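Local coordinates for protein Trypsin/chymotrypsin inhibitor (Alocasia macrorrhizos, PDB 5YCZ) that inhibits the serine proteases trypsin and alpha-chymotrypsin as a homodimeric Kunitz-type inhibitor from giant taro, at residues A[45-48]-A[49-52]. Sequence-based numbering, arbitrary orientation.
Sequences QAPF and DEYS
Pro47 and Glu50 are joined by the backbone bond that closes a type I beta turn: Glu50 N donates to Pro47 O at 3.0 Å. Phe48 and Asp49 occupy the two corners of this turn. Two acidic side chains then lean back on the proline ring, both through van der Waals contact rather than hydrogen bonds. Glu50, its chain bent at chi2 (104°), brings OE1 to 3.2 Å from Pro47 CG and 3.5 Å from Pro47 CD. Asp49 has CG set between its backbone N and carbonyl carbon (chi1 40°), which carries OD1 back to 3.5 Å from Pro47 CB. The turn sits at the surface of the beta-trefoil, in the loop that leaves strand 42-45 and leads to strand 55-60, the strand holding the predicted reactive bond between Leu56 and Ala57; the side chains of Ala46 and Leu56 are about 11 Å apart. Just before the turn, the apolar part of the contact is small: the methyl of buried Ala46 meets Glu50 CB at 3.8 Å. Arg25 NH1 hydrogen-bonds Phe48 O, and backbone bonds from Ala46, just before the turn, and Glu50, its last residue, both go to Gly29, in the loop between strands 18-22 and 30-33.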
ATOM      1  N   GLN A  45      13.775  11.817  -0.260  1.00 18.70           N
ATOM      2  CA  GLN A  45      13.141  13.127  -0.165  1.00 22.72           C
ATOM      3  C   GLN A  45      12.940  13.694  -1.565  1.00 23.99           C
ATOM      4  O   GLN A  45      13.907  13.836  -2.326  1.00 28.71           O
ATOM      5  CB  GLN A  45      13.975  14.100   0.679  1.00 24.88           C
ATOM      6  CG  GLN A  45      13.499  15.553   0.597  1.00 23.44           C
ATOM      7  CD  GLN A  45      14.200  16.503   1.564  1.00 25.02           C
ATOM      8  OE1 GLN A  45      15.358  16.907   1.362  1.00 20.70           O
ATOM      9  NE2 GLN A  45      13.474  16.896   2.610  1.00 24.55           N
ATOM     10  N   ALA A  46      11.676  14.033  -1.893  1.00 25.40           N
ATOM     11  CA  ALA A  46      11.288  14.722  -3.128  1.00 28.04           C
ATOM     12  C   ALA A  46      12.128  15.977  -3.359  1.00 29.07           C
ATOM     13  O   ALA A  46      12.770  16.471  -2.426  1.00 30.71           O
ATOM     14  CB  ALA A  46       9.804  15.089  -3.067  1.00 24.44           C
ATOM     15  N   PRO A  47      12.163  16.532  -4.565  1.00 36.88           N
ATOM     16  CA  PRO A  47      12.778  17.853  -4.727  1.00 38.53           C
ATOM     17  C   PRO A  47      11.901  18.928  -4.091  1.00 43.37           C
ATOM     18  O   PRO A  47      10.731  18.709  -3.760  1.00 42.08           O
ATOM     19  CB  PRO A  47      12.883  18.016  -6.242  1.00 34.82           C
ATOM     20  CG  PRO A  47      11.774  17.191  -6.758  1.00 35.66           C
ATOM     21  CD  PRO A  47      11.696  15.996  -5.854  1.00 39.60           C
ATOM     22  N   PHE A  48      12.500  20.104  -3.887  1.00 41.74           N
ATOM     23  CA  PHE A  48      11.852  21.116  -3.059  1.00 42.90           C
ATOM     24  C   PHE A  48      10.449  21.443  -3.557  1.00 49.08           C
ATOM     25  O   PHE A  48       9.527  21.619  -2.752  1.00 53.65           O
ATOM     26  CB  PHE A  48      12.716  22.376  -3.000  1.00 46.27           C
ATOM     27  CG  PHE A  48      14.062  22.158  -2.370  1.00 45.75           C
ATOM     28  CD1 PHE A  48      14.243  21.169  -1.412  1.00 47.46           C
ATOM     29  CD2 PHE A  48      15.148  22.936  -2.736  1.00 49.23           C
ATOM     30  CE1 PHE A  48      15.486  20.960  -0.818  1.00 45.07           C
ATOM     31  CE2 PHE A  48      16.397  22.734  -2.149  1.00 48.89           C
ATOM     32  CZ  PHE A  48      16.564  21.741  -1.188  1.00 48.75           C
ATOM     33  N   ASP A  49      10.252  21.495  -4.876  1.00 47.48           N
ATOM     34  CA  ASP A  49       8.960  21.925  -5.401  1.00 48.47           C
ATOM     35  C   ASP A  49       7.816  20.989  -5.037  1.00 49.40           C
ATOM     36  O   ASP A  49       6.662  21.351  -5.285  1.00 52.05           O
ATOM     37  CB  ASP A  49       9.026  22.082  -6.921  1.00 52.00           C
ATOM     38  CG  ASP A  49       9.823  20.982  -7.583  1.00 52.93           C
ATOM     39  OD1 ASP A  49      11.023  20.846  -7.246  1.00 48.71           O
ATOM     40  OD2 ASP A  49       9.259  20.268  -8.443  1.00 56.78           O
ATOM     41  N   GLU A  50       8.085  19.819  -4.455  1.00 49.35           N
ATOM     42  CA  GLU A  50       7.025  18.924  -3.966  1.00 48.84           C
ATOM     43  C   GLU A  50       7.011  18.935  -2.439  1.00 40.76           C
ATOM     44  O   GLU A  50       7.545  18.041  -1.786  1.00 37.99           O
ATOM     45  CB  GLU A  50       7.185  17.517  -4.478  1.00 41.75           C
ATOM     46  CG  GLU A  50       6.421  17.256  -5.728  1.00 48.60           C
ATOM     47  CD  GLU A  50       7.337  17.243  -6.914  1.00 56.81           C
ATOM     48  OE1 GLU A  50       8.566  17.257  -6.680  1.00 52.52           O
ATOM     49  OE2 GLU A  50       6.843  17.233  -8.065  1.00 59.45           O
ATOM     50  N   TYR A  51       6.336  19.937  -1.873  1.00 41.40           N
ATOM     51  CA  TYR A  51       6.272  20.059  -0.420  1.00 45.23           C
ATOM     52  C   TYR A  51       5.637  18.825   0.225  1.00 40.81           C
ATOM     53  O   TYR A  51       6.080  18.391   1.299  1.00 41.36           O
ATOM     54  CB  TYR A  51       5.535  21.358  -0.063  1.00 41.19           C
ATOM     55  CG  TYR A  51       4.660  21.405   1.189  1.00 39.57           C
ATOM     56  CD1 TYR A  51       5.189  21.741   2.432  1.00 40.31           C
ATOM     57  CD2 TYR A  51       3.293  21.176   1.108  1.00 37.76           C
ATOM     58  CE1 TYR A  51       4.375  21.824   3.560  1.00 36.77           C
ATOM     59  CE2 TYR A  51       2.483  21.255   2.222  1.00 37.31           C
ATOM     60  CZ  TYR A  51       3.019  21.582   3.439  1.00 38.60           C
ATOM     61  OH  TYR A  51       2.178  21.654   4.534  1.00 45.75           O
ATOM     62  N   SER A  52       4.654  18.213  -0.423  1.00 36.67           N
ATOM     63  CA  SER A  52       3.947  17.120   0.228  1.00 38.87           C
ATOM     64  C   SER A  52       4.541  15.747  -0.072  1.00 38.03           C
ATOM     65  O   SER A  52       4.360  14.830   0.737  1.00 38.65           O
ATOM     66  CB  SER A  52       2.452  17.158  -0.148  1.00 44.32           C
ATOM     67  OG  SER A  52       2.120  16.318  -1.249  1.00 45.75           O
TER